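PDB 2VGX: chaperone SycD from Yersinia enterocolitica, which serves as a type III secretion chaperone for translocator proteins, built on tetratricopeptide repeats, and probably also modulates expression of the yop operon. Local coordinates for residues N14-S18 against D19-Q23; T130-S133 against S134-A138. All coordinates share one frame; numbering follows the deposited sequence.

Contact 1 (N14-S18 against D19-Q23)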
loop_
_atom_site.group_PDB
_atom_site.type_symbol
_atom_site.label_atom_id
_atom_site.label_comp_id
_atom_site.label_asym_id
_atom_site.label_seq_id
_atom_site.Cartn_x
_atom_site.Cartn_y
_atom_site.Cartn_z
ATOM N N ASN B 14 -10.178 6.616 8.080
ATOM C CA ASN B 14 -9.741 7.883 7.481
ATOM C C ASN B 14 -8.237 8.116 7.442
ATOM O O ASN B 14 -7.781 9.071 6.823
ATOM C CB ASN B 14 -10.385 9.036 8.248
ATOM C CG ASN B 14 -11.746 9.378 7.714
ATOM O OD1 ASN B 14 -11.904 9.622 6.518
ATOM N ND2 ASN B 14 -12.739 9.392 8.588
ATOM N N GLU B 15 -7.473 7.260 8.101
ATOM C CA GLU B 15 -6.039 7.461 8.238
ATOM C C GLU B 15 -5.307 6.210 7.908
ATOM O O GLU B 15 -5.793 5.133 8.197
ATOM C CB GLU B 15 -5.668 7.795 9.699
ATOM C CG GLU B 15 -6.377 8.979 10.252
ATOM C CD GLU B 15 -5.804 9.467 11.571
ATOM O OE1 GLU B 15 -5.160 8.675 12.309
ATOM O OE2 GLU B 15 -6.008 10.671 11.855
ATOM N N ILE B 16 -4.123 6.366 7.310
ATOM C CA ILE B 16 -3.173 5.281 7.135
ATOM C C ILE B 16 -2.342 5.173 8.427
ATOM O O ILE B 16 -1.684 6.139 8.801
ATOM C CB ILE B 16 -2.211 5.609 5.986
ATOM C CG1 ILE B 16 -2.964 6.026 4.701
ATOM C CG2 ILE B 16 -1.183 4.477 5.779
ATOM C CD1 ILE B 16 -3.685 4.959 4.064
ATOM N N SER B 17 -2.385 4.020 9.097
ATOM C CA SER B 17 -1.548 3.721 10.251
ATOM C C SER B 17 -0.784 2.448 9.933
ATOM O O SER B 17 -1.035 1.818 8.898
ATOM C CB SER B 17 -2.444 3.494 11.483
ATOM O OG SER B 17 -3.281 2.363 11.290
ATOM N N SER B 18 0.130 2.034 10.811
ATOM C CA SER B 18 0.793 0.738 10.621
ATOM C C SER B 18 -0.230 -0.402 10.511
ATOM O O SER B 18 -0.031 -1.345 9.749
ATOM C CB SER B 18 1.776 0.460 11.767
ATOM O OG SER B 18 2.823 1.418 11.712
ATOM N N ASP B 19 -1.333 -0.302 11.254
ATOM C CA ASP B 19 -2.422 -1.311 11.153
ATOM C C ASP B 19 -2.986 -1.444 9.737
ATOM O O ASP B 19 -3.244 -2.568 9.279
ATOM C CB ASP B 19 -3.557 -1.016 12.132
ATOM C CG ASP B 19 -3.162 -1.246 13.583
ATOM O OD1 ASP B 19 -2.245 -2.069 13.856
ATOM O OD2 ASP B 19 -3.778 -0.605 14.457
ATOM N N THR B 20 -3.169 -0.308 9.050
ATOM C CA THR B 20 -3.630 -0.296 7.668
ATOM C C THR B 20 -2.719 -1.155 6.781
ATOM O O THR B 20 -3.199 -1.772 5.823
ATOM C CB THR B 20 -3.629 1.145 7.084
ATOM O OG1 THR B 20 -4.220 2.069 8.028
ATOM C CG2 THR B 20 -4.341 1.205 5.720
ATOM N N LEU B 21 -1.418 -1.202 7.108
ATOM C CA LEU B 21 -0.403 -1.778 6.200
ATOM C C LEU B 21 0.017 -3.212 6.575
ATOM O O LEU B 21 0.768 -3.867 5.833
ATOM C CB LEU B 21 0.839 -0.843 6.137
ATOM C CG LEU B 21 0.554 0.639 5.801
ATOM C CD1 LEU B 21 1.834 1.435 5.894
ATOM C CD2 LEU B 21 -0.081 0.814 4.399
ATOM N N GLU B 22 -0.490 -3.699 7.704
ATOM C CA GLU B 22 -0.018 -4.988 8.253
ATOM C C GLU B 22 -0.257 -6.210 7.320
ATOM O O GLU B 22 0.636 -7.076 7.140
ATOM C CB GLU B 22 -0.569 -5.218 9.661
ATOM C CG GLU B 22 0.062 -6.455 10.420
ATOM C CD GLU B 22 1.598 -6.480 10.430
ATOM O OE1 GLU B 22 2.240 -5.384 10.519
ATOM O OE2 GLU B 22 2.158 -7.623 10.345
ATOM N N GLN B 23 -1.416 -6.259 6.668
ATOM C CA GLN B 23 -1.667 -7.405 5.790
ATOM C C GLN B 23 -0.879 -7.336 4.521
ATOM O O GLN B 23 -0.393 -8.360 4.029
ATOM C CB GLN B 23 -3.162 -7.653 5.552
ATOM C CG GLN B 23 -3.858 -8.110 6.880
ATOM C CD GLN B 23 -3.075 -9.239 7.637
ATOM O OE1 GLN B 23 -2.689 -9.082 8.814
ATOM N NE2 GLN B 23 -2.838 -10.368 6.949
HETATM O O HOH W 1 2.254 -2.800 9.438
#
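Ser17 and Thr20 meet where an extended backbone turns into helix: Glu15 to Ser17 run with strand-like torsions, and from Ser18 onward the chain coils into helix 18-33. The backbone of this first turn is closed by Leu21 N, which donates to Ser18 O at 3.0 Å, with an N-H...O angle of 142°. Ser17 holds the N-cap position, and with Thr20 it forms a capping box. One half of the box is strong and almost straight: Ser17 N gives its hydrogen to Thr20 OG1 at 2.9 Å and 174°. The other half is weak, Thr20 N reaching Ser17 OG at 3.5 Å. Ser17 OG sits between its own N and carbonyl carbon (chi1 63°), which turns the hydroxyl back over the start of the helix. Thr20 OG1 lies beside its own backbone N, facing the incoming chain. Just outside the box Ile16 crosses Leu21 at about a right angle, CG2 of Ile16 lying 4.1 Å from CD2 of Leu21, a hydrophobic staple; Leu21 also packs on Leu47 and Leu50 of helix 44-50. Toward solvent, a water donates to Ser18 O at 2.7 Å and to Glu22 OE1 at 2.8 Å; the same carboxylate oxygen forms a salt bridge with Arg56. Ser17 OG thus offers Thr20 N a side-chain acceptor, though weakly, while the straight bond from Ser17 N ties the incoming chain back onto the first turn, where the staple probably helps to hold it.

Contact 2 (T130-S133 against S134-A138)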
loop_
_atom_site.group_PDB
_atom_site.type_symbol
_atom_site.label_atom_id
_atom_site.label_comp_id
_atom_site.label_asym_id
_atom_site.label_seq_id
_atom_site.Cartn_x
_atom_site.Cartn_y
_atom_site.Cartn_z
ATOM N N THR B 130 28.397 -15.444 14.997
ATOM C CA THR B 130 29.312 -16.464 14.456
ATOM C C THR B 130 29.673 -16.144 13.005
ATOM O O THR B 130 30.844 -16.213 12.638
ATOM C CB THR B 130 28.689 -17.861 14.636
ATOM O OG1 THR B 130 28.400 -18.061 16.036
ATOM C CG2 THR B 130 29.617 -18.968 14.139
ATOM N N ARG B 131 28.684 -15.765 12.189
ATOM C CA ARG B 131 28.913 -15.389 10.780
ATOM C C ARG B 131 29.772 -14.128 10.659
ATOM O O ARG B 131 30.725 -14.056 9.838
ATOM C CB ARG B 131 27.580 -15.210 10.007
ATOM C CG ARG B 131 26.765 -16.512 9.819
ATOM C CD ARG B 131 25.281 -16.268 9.447
ATOM N NE ARG B 131 25.048 -15.880 8.045
ATOM C CZ ARG B 131 23.899 -15.363 7.570
ATOM N NH1 ARG B 131 22.852 -15.145 8.370
ATOM N NH2 ARG B 131 23.794 -15.039 6.287
ATOM N N VAL B 132 29.448 -13.123 11.477
ATOM C CA VAL B 132 30.188 -11.866 11.456
ATOM C C VAL B 132 31.680 -12.088 11.732
ATOM O O VAL B 132 32.513 -11.550 11.028
ATOM C CB VAL B 132 29.575 -10.791 12.426
ATOM C CG1 VAL B 132 30.515 -9.594 12.536
ATOM C CG2 VAL B 132 28.186 -10.304 11.867
ATOM N N SER B 133 32.008 -12.860 12.762
ATOM C CA SER B 133 33.411 -13.122 13.103
ATOM C C SER B 133 34.117 -13.856 11.981
ATOM O O SER B 133 35.279 -13.595 11.693
ATOM C CB SER B 133 33.513 -13.954 14.388
ATOM O OG SER B 133 32.988 -13.225 15.477
ATOM N N SER B 134 33.394 -14.772 11.370
ATOM C CA SER B 134 33.894 -15.592 10.280
ATOM C C SER B 134 34.231 -14.696 9.093
ATOM O O SER B 134 35.326 -14.792 8.524
ATOM C CB SER B 134 32.841 -16.658 9.943
ATOM O OG SER B 134 33.293 -17.562 8.957
ATOM N N MET B 135 33.299 -13.802 8.731
ATOM C CA MET B 135 33.527 -12.865 7.628
ATOM C C MET B 135 34.650 -11.865 7.868
ATOM O O MET B 135 35.376 -11.551 6.961
ATOM C CB MET B 135 32.231 -12.131 7.264
ATOM C CG MET B 135 31.153 -13.090 6.808
ATOM S SD MET B 135 29.526 -12.306 6.779
ATOM C CE MET B 135 29.806 -11.046 5.534
ATOM N N LEU B 136 34.785 -11.359 9.092
ATOM C CA LEU B 136 35.846 -10.428 9.438
ATOM C C LEU B 136 37.212 -11.083 9.322
ATOM O O LEU B 136 38.175 -10.474 8.847
ATOM C CB LEU B 136 35.659 -9.905 10.872
ATOM C CG LEU B 136 34.637 -8.751 11.014
ATOM C CD1 LEU B 136 34.339 -8.518 12.501
ATOM C CD2 LEU B 136 35.170 -7.489 10.347
ATOM N N GLU B 137 37.285 -12.322 9.778
ATOM C CA GLU B 137 38.517 -13.083 9.654
ATOM C C GLU B 137 38.879 -13.322 8.189
ATOM O O GLU B 137 40.029 -13.137 7.801
ATOM C CB GLU B 137 38.377 -14.400 10.399
ATOM C CG GLU B 137 39.514 -15.337 10.157
ATOM C CD GLU B 137 39.522 -16.435 11.179
ATOM O OE1 GLU B 137 38.662 -17.353 11.081
ATOM O OE2 GLU B 137 40.385 -16.367 12.086
ATOM N N ALA B 138 37.895 -13.717 7.383
ATOM C CA ALA B 138 38.101 -13.944 5.954
ATOM C C ALA B 138 38.626 -12.701 5.213
ATOM O O ALA B 138 39.561 -12.800 4.406
ATOM C CB ALA B 138 36.817 -14.449 5.309
#
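Val132 and Leu136, one helical turn apart, form the close-packed side of this piece of helix 128-138. Their side chains lie alongside each other and point the same way, Val132 CG1 resting 4.0 Å from Leu136 CD1. Having CG1 anti to the backbone N (chi1 171°) sends that methyl along the helix toward the leucine. The pair is held between neighbours: Val132 leans on Phe93 of helix 90-100, and Leu136 on Leu112 and Gln116 of helix 105-119. Met135 extends the same apolar side to Phe93; its CG passes 3.2 Å from Arg131 O, the carbonyl that also takes Met135 N in a bond of 2.8 Å. Three more i to i+4 bonds cross between 130-133 and 134-138, among them Leu136 N to Val132 O at 3.0 Å and Glu137 N to Ser133 O at 3.1 Å. Arg131 and Ser133 border the packed side: Arg131 lies on Phe93 and makes a long, weak ion pair with Glu97, while Ser133 touches Gln116 and turns its OG back to Ser129 O. The remaining side is looser and polar. Thr130, Ser134 and Glu137 are exposed there, with Ser134 CB 3.4 Å from Thr130 O. This is an amphipathic helix: backbone bonds set its shape, and mainly apolar contacts, bordered by polar and charged groups, attach one side to the neighbouring helices, leaving the other to solvent.

In the fold
From the N terminus, helix 7-14 leads into contact 1, where the chain turns into helix 18-33; Met12 touches the cap from the preceding helix, and the contact thereby ties helices 7-14, 18-33 and 44-50 together. Helices 55-67, 71-84, 90-100 and 105-119 follow before contact 2 falls within helix 128-138 and ties it to the two helices just before it. Each contact joins adjacent stretches, so neither closes a long loop; they stand in series, without nesting or crossing. The centres of contact 1 and contact 2 are about 39 Å apart, on opposite sides of the chain's centre. Contact 1 thus belongs to the N-terminal end of the helical array, contact 2 to its C-terminal end.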